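PDB 3GF8: putative polysaccharide binding proteins (DUF1812) from Bacteroides thetaiotaomicron VPI-5482, which is of uncertain function but probably serves as a lipid-anchored outer-membrane component of fimbriae that takes part in their anchoring or assembly. Local coordinates for residues Q258-R263 against I282-W287; G179-D184 against N213-M218. One frame throughout, in Å; residues are numbered along the deposited sequence.

Contact 1 (Q258-R263 against I282-W287)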
loop_
_atom_site.group_PDB
_atom_site.type_symbol
_atom_site.label_atom_id
_atom_site.label_comp_id
_atom_site.label_asym_id
_atom_site.label_seq_id
_atom_site.Cartn_x
_atom_site.Cartn_y
_atom_site.Cartn_z
ATOM N N GLN A 258 12.872 -2.215 -1.647
ATOM C CA GLN A 258 11.516 -2.777 -1.771
ATOM C C GLN A 258 10.988 -3.268 -0.441
ATOM O O GLN A 258 9.804 -3.168 -0.151
ATOM C CB GLN A 258 11.440 -3.919 -2.774
ATOM C CG GLN A 258 9.960 -4.359 -3.050
ATOM C CD GLN A 258 9.113 -3.216 -3.600
ATOM O OE1 GLN A 258 9.445 -2.657 -4.628
ATOM N NE2 GLN A 258 8.048 -2.833 -2.877
ATOM N N GLU A 259 11.884 -3.812 0.370
ATOM C CA GLU A 259 11.503 -4.310 1.653
ATOM C C GLU A 259 11.091 -3.201 2.579
ATOM O O GLU A 259 10.115 -3.358 3.311
ATOM C CB GLU A 259 12.615 -5.128 2.278
ATOM C CG GLU A 259 12.180 -5.723 3.612
ATOM C CD GLU A 259 13.114 -6.807 4.126
ATOM O OE1 GLU A 259 14.178 -7.065 3.479
ATOM O OE2 GLU A 259 12.764 -7.395 5.181
ATOM N N TYR A 260 11.815 -2.076 2.539
ATOM C CA TYR A 260 11.417 -0.905 3.310
ATOM C C TYR A 260 10.069 -0.366 2.815
ATOM O O TYR A 260 9.155 -0.096 3.598
ATOM C CB TYR A 260 12.457 0.183 3.211
ATOM C CG TYR A 260 12.058 1.461 3.895
ATOM C CD1 TYR A 260 11.703 1.471 5.233
ATOM C CD2 TYR A 260 12.056 2.675 3.206
ATOM C CE1 TYR A 260 11.348 2.657 5.859
ATOM C CE2 TYR A 260 11.739 3.859 3.831
ATOM C CZ TYR A 260 11.371 3.841 5.156
ATOM O OH TYR A 260 11.031 5.005 5.765
ATOM N N LEU A 261 9.943 -0.228 1.505
ATOM C CA LEU A 261 8.688 0.255 0.923
ATOM C C LEU A 261 7.467 -0.629 1.286
ATOM O O LEU A 261 6.351 -0.120 1.497
ATOM C CB LEU A 261 8.820 0.378 -0.587
ATOM C CG LEU A 261 9.827 1.424 -1.075
ATOM C CD1 LEU A 261 9.836 1.431 -2.635
ATOM C CD2 LEU A 261 9.527 2.794 -0.471
ATOM N N ASP A 262 7.674 -1.935 1.376
ATOM C CA ASP A 262 6.580 -2.849 1.715
ATOM C C ASP A 262 6.298 -2.827 3.185
ATOM O O ASP A 262 5.115 -2.817 3.609
ATOM C CB ASP A 262 6.895 -4.291 1.345
ATOM C CG ASP A 262 6.883 -4.530 -0.135
ATOM O OD1 ASP A 262 6.166 -3.830 -0.875
ATOM O OD2 ASP A 262 7.604 -5.439 -0.561
ATOM N N ARG A 263 7.360 -2.826 3.976
ATOM C CA ARG A 263 7.199 -2.919 5.427
ATOM C C ARG A 263 6.651 -1.658 6.059
ATOM O O ARG A 263 5.892 -1.723 7.014
ATOM C CB ARG A 263 8.528 -3.244 6.101
ATOM C CG ARG A 263 8.835 -4.709 6.222
ATOM C CD ARG A 263 10.075 -4.861 7.086
ATOM N NE ARG A 263 10.640 -6.192 6.983
ATOM C CZ ARG A 263 10.251 -7.242 7.696
ATOM N NH1 ARG A 263 9.286 -7.156 8.618
ATOM N NH2 ARG A 263 10.861 -8.400 7.491
ATOM N N ILE A 282 15.340 16.564 3.869
ATOM C CA ILE A 282 14.070 16.011 4.269
ATOM C C ILE A 282 14.171 15.313 5.622
ATOM O O ILE A 282 15.240 14.884 6.063
ATOM C CB ILE A 282 13.498 15.027 3.201
ATOM C CG1 ILE A 282 14.316 13.736 3.144
ATOM C CG2 ILE A 282 13.474 15.714 1.860
ATOM C CD1 ILE A 282 14.035 12.886 1.945
ATOM N N VAL A 283 13.036 15.166 6.281
ATOM C CA VAL A 283 12.985 14.387 7.470
ATOM C C VAL A 283 11.911 13.372 7.200
ATOM O O VAL A 283 10.768 13.741 6.907
ATOM C CB VAL A 283 12.683 15.235 8.657
ATOM C CG1 VAL A 283 12.542 14.354 9.983
ATOM C CG2 VAL A 283 13.764 16.229 8.820
ATOM N N VAL A 284 12.296 12.099 7.236
ATOM C CA VAL A 284 11.367 10.986 7.035
ATOM C C VAL A 284 11.237 10.258 8.346
ATOM O O VAL A 284 12.195 9.692 8.842
ATOM C CB VAL A 284 11.853 10.035 5.953
ATOM C CG1 VAL A 284 10.815 8.893 5.698
ATOM C CG2 VAL A 284 12.161 10.823 4.688
ATOM N N ASN A 285 10.049 10.308 8.923
ATOM C CA ASN A 285 9.792 9.679 10.222
ATOM C C ASN A 285 10.937 9.944 11.220
ATOM O O ASN A 285 11.460 9.037 11.852
ATOM C CB ASN A 285 9.536 8.177 10.028
ATOM C CG ASN A 285 8.272 7.883 9.215
ATOM O OD1 ASN A 285 7.382 8.716 9.155
ATOM N ND2 ASN A 285 8.196 6.683 8.579
ATOM N N GLY A 286 11.326 11.201 11.358
ATOM C CA GLY A 286 12.318 11.567 12.349
ATOM C C GLY A 286 13.756 11.557 11.863
ATOM O O GLY A 286 14.607 12.184 12.504
ATOM N N TRP A 287 14.030 10.881 10.739
ATOM C CA TRP A 287 15.392 10.787 10.216
ATOM C C TRP A 287 15.683 11.901 9.257
ATOM O O TRP A 287 15.003 12.011 8.253
ATOM C CB TRP A 287 15.624 9.465 9.498
ATOM C CG TRP A 287 15.487 8.302 10.413
ATOM C CD1 TRP A 287 14.326 7.686 10.792
ATOM C CD2 TRP A 287 16.550 7.632 11.114
ATOM N NE1 TRP A 287 14.608 6.644 11.666
ATOM C CE2 TRP A 287 15.963 6.592 11.875
ATOM C CE3 TRP A 287 17.938 7.817 11.179
ATOM C CZ2 TRP A 287 16.716 5.752 12.702
ATOM C CZ3 TRP A 287 18.685 6.972 11.978
ATOM C CH2 TRP A 287 18.063 5.936 12.731
#

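Contact 2 (G179-D184 against N213-M218)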
loop_
_atom_site.group_PDB
_atom_site.type_symbol
_atom_site.label_atom_id
_atom_site.label_comp_id
_atom_site.label_asym_id
_atom_site.label_seq_id
_atom_site.Cartn_x
_atom_site.Cartn_y
_atom_site.Cartn_z
ATOM N N GLY A 179 -2.470 1.451 -9.785
ATOM C CA GLY A 179 -3.824 1.141 -9.329
ATOM C C GLY A 179 -4.395 -0.187 -9.808
ATOM O O GLY A 179 -5.595 -0.439 -9.610
ATOM N N HIS A 180 -3.575 -1.051 -10.412
ATOM C CA HIS A 180 -4.089 -2.333 -10.962
ATOM C C HIS A 180 -3.146 -3.488 -10.571
ATOM O O HIS A 180 -2.039 -3.598 -11.089
ATOM C CB HIS A 180 -4.240 -2.227 -12.485
ATOM C CG HIS A 180 -5.185 -3.216 -13.094
ATOM N ND1 HIS A 180 -5.225 -3.449 -14.452
ATOM C CD2 HIS A 180 -6.110 -4.038 -12.540
ATOM C CE1 HIS A 180 -6.161 -4.347 -14.708
ATOM N NE2 HIS A 180 -6.699 -4.734 -13.565
ATOM N N LEU A 181 -3.575 -4.316 -9.623
ATOM C CA LEU A 181 -2.699 -5.344 -9.062
ATOM C C LEU A 181 -3.107 -6.739 -9.543
ATOM O O LEU A 181 -4.257 -7.107 -9.478
ATOM C CB LEU A 181 -2.706 -5.273 -7.533
ATOM C CG LEU A 181 -2.307 -3.906 -6.964
ATOM C CD1 LEU A 181 -2.384 -3.893 -5.468
ATOM C CD2 LEU A 181 -0.909 -3.481 -7.516
ATOM N N GLY A 182 -2.129 -7.508 -9.997
ATOM C CA GLY A 182 -2.345 -8.890 -10.373
ATOM C C GLY A 182 -2.384 -9.823 -9.183
ATOM O O GLY A 182 -2.121 -9.423 -8.039
ATOM N N HIS A 183 -2.684 -11.089 -9.462
ATOM C CA HIS A 183 -2.777 -12.137 -8.415
ATOM C C HIS A 183 -1.461 -12.366 -7.664
ATOM O O HIS A 183 -1.456 -12.954 -6.564
ATOM C CB HIS A 183 -3.162 -13.473 -9.062
ATOM C CG HIS A 183 -2.057 -14.053 -9.873
ATOM N ND1 HIS A 183 -1.814 -13.669 -11.179
ATOM C CD2 HIS A 183 -1.087 -14.931 -9.543
ATOM C CE1 HIS A 183 -0.760 -14.326 -11.628
ATOM N NE2 HIS A 183 -0.298 -15.093 -10.652
ATOM N N ASP A 184 -0.359 -11.944 -8.280
ATOM C CA ASP A 184 0.973 -11.998 -7.665
ATOM C C ASP A 184 1.400 -10.671 -6.995
ATOM O O ASP A 184 2.554 -10.521 -6.585
ATOM C CB ASP A 184 2.030 -12.418 -8.722
ATOM C CG ASP A 184 2.191 -11.402 -9.872
ATOM O OD1 ASP A 184 1.466 -10.377 -9.960
ATOM O OD2 ASP A 184 3.076 -11.616 -10.697
ATOM N N ASN A 213 -2.766 9.422 0.289
ATOM C CA ASN A 213 -2.409 8.003 0.193
ATOM C C ASN A 213 -2.261 7.475 -1.236
ATOM O O ASN A 213 -2.800 8.021 -2.167
ATOM C CB ASN A 213 -3.308 7.074 1.051
ATOM C CG ASN A 213 -4.802 7.114 0.710
ATOM O OD1 ASN A 213 -5.600 6.411 1.362
ATOM N ND2 ASN A 213 -5.200 7.939 -0.233
ATOM N N THR A 214 -1.509 6.404 -1.402
ATOM C CA THR A 214 -1.402 5.827 -2.723
ATOM C C THR A 214 -1.371 4.315 -2.616
ATOM O O THR A 214 -1.413 3.757 -1.526
ATOM C CB THR A 214 -0.149 6.357 -3.482
ATOM O OG1 THR A 214 -0.207 5.922 -4.843
ATOM C CG2 THR A 214 1.160 5.877 -2.798
HETATM N N MSE A 215 -1.293 3.655 -3.765
HETATM C CA MSE A 215 -1.168 2.200 -3.802
HETATM C C MSE A 215 0.351 1.894 -3.654
HETATM O O MSE A 215 1.060 2.700 -3.075
HETATM C CB MSE A 215 -1.831 1.695 -5.084
HETATM C CG MSE A 215 -3.347 1.979 -5.083
HETATM SE SE MSE A 215 -4.292 0.617 -4.126
HETATM C CE MSE A 215 -4.055 -0.724 -5.523
ATOM N N ARG A 216 0.844 0.767 -4.170
ATOM C CA ARG A 216 2.161 0.253 -3.816
ATOM C C ARG A 216 3.255 1.187 -4.228
ATOM O O ARG A 216 3.197 1.764 -5.341
ATOM C CB ARG A 216 2.418 -1.089 -4.484
ATOM C CG ARG A 216 1.454 -2.193 -4.018
ATOM C CD ARG A 216 1.951 -3.550 -4.439
ATOM N NE ARG A 216 3.128 -3.916 -3.665
ATOM C CZ ARG A 216 4.077 -4.764 -4.060
ATOM N NH1 ARG A 216 4.043 -5.331 -5.255
ATOM N NH2 ARG A 216 5.084 -5.037 -3.263
ATOM N N LEU A 217 4.219 1.381 -3.316
ATOM C CA LEU A 217 5.479 2.059 -3.656
ATOM C C LEU A 217 6.497 1.003 -4.087
ATOM O O LEU A 217 6.833 0.122 -3.321
ATOM C CB LEU A 217 5.995 2.904 -2.480
ATOM C CG LEU A 217 5.030 4.040 -2.089
ATOM C CD1 LEU A 217 5.296 4.551 -0.686
ATOM C CD2 LEU A 217 5.080 5.172 -3.125
HETATM N N MSE A 218 6.947 1.094 -5.338
HETATM C CA MSE A 218 7.833 0.107 -5.970
HETATM C C MSE A 218 9.237 0.663 -6.229
HETATM O O MSE A 218 9.422 1.783 -6.758
HETATM C CB MSE A 218 7.235 -0.350 -7.317
HETATM C CG MSE A 218 5.827 -0.987 -7.188
HETATM SE SE MSE A 218 5.685 -2.421 -5.906
HETATM C CE MSE A 218 6.848 -3.709 -6.872
#

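Contact 1 (Q258-R263 against I282-W287)
Tyr260 OH and Asn285 ND2, one from each segment, both hydrogen-bond to the same carboxylate oxygen, Glu251 OE2. The phenol and the amide are joined through this third residue: Tyr260 OH stands 4.3 Å from Asn285 ND2 and makes no bond to it. With CG trans to the backbone N (chi1 175°), the Tyr260 ring is directed off the helix toward the hairpin, and its length brings OH there. Val284 meets the phenol at its polar end, with Val284 CG1 3.9 Å from Tyr260 OH, so a single methyl packs beside the buried hydroxyl. The backbones themselves stay well apart, 12.5 Å between Tyr260 CA and Val284 CA, and the two segments bury only a small surface on each other. Asn285 is anchored more fully: ND2 has a second acceptor in Asn266 O, while OD1 accepts from His268 N, which pins the amide against strand 266-273. On another side of the helix, Arg263 grips Glu259 side-on across one turn. Its NE and NH2 lie 3.0 and 3.2 Å from Glu259 OE2, and that oxygen sits within 2° of the guanidinium plane. In the other segment, Val284 and Trp287 exchange two backbone bonds, Val284 N to Trp287 O and Trp287 N to Val284 O, both 2.9 Å. They close a two-residue hairpin between strands 279-284 and 287-290, with Asn285 and Gly286 at the corners in left-handed conformations: the type I' beta turn for which Asn-Gly is the classic sequence.

Contact 2 (G179-D184 against N213-M218)
Leu181 and selenomethionine Met215 run at a slant to each other, and the methyl CE of Met215 makes the touch. It settles against Leu181 CD1 at 3.6 Å and the branch point Leu181 CG at 3.9 Å. The same methyl reaches the backbone beside it, with Met215 CE 4.2 Å from Gly179 CA, so it lies against both a leucine side chain and the alpha carbon of a glycine. Two successive bends in the Met215 chain (chi2 -83°, chi3 -73°) fold its end round to this position. The other leucine branch serves a different neighbour: Leu181 CD2 is 4.2 Å from Arg216 CD, an aliphatic part of the arginine. Beyond that methylene, one face of the guanidinium is covered by selenomethionine Met218, whose SE sits centrally over it at a height of 3.3 Å. Arg216 NH2 forms a salt bridge with Asp262 OD1 of helix 257-263; the ion pair of Arg216 NE with Asp148 is long and weak. Asn178 ND2 hydrogen-bonds to the backbone Arg216 O and to the side-chain Thr214 OG1. In the fold, the contact joins strand 180-182, at the edge of a three-stranded antiparallel sheet, to the loop that follows strand 209-214. Across the two segments the chemistry is purely apolar, methyl and methylene against one another in a buried setting. Cohesion between the segments probably comes from the burial of apolar surface and from dispersion, and the arginine contributes its hydrocarbon portion here while its charge is probably balanced mainly by the carboxylate of Asp262.

Both segments of contact 2 precede those of contact 1 in the sequence, and their centres lie 18 Å apart, yet they touch directly through the helix of contact 1 and the loop of contact 2. Asp262 OD1 is the meeting point: Arg216 NH2 bonds to it at 2.9 Å, and Gln258 NE2 also donates to it, at 2.9 Å. Gln258 NE2 probably also bonds to Leu217 O, 3.2 Å away, and Leu261 CD1 packs on that same oxygen. Thus one face of helix 257-263 holds the 213-218 loop while Tyr260 points to the hairpin. A bound 1,2-ethanediol, probably from crystallisation, lies about 5 Å from the Asn285 side chain.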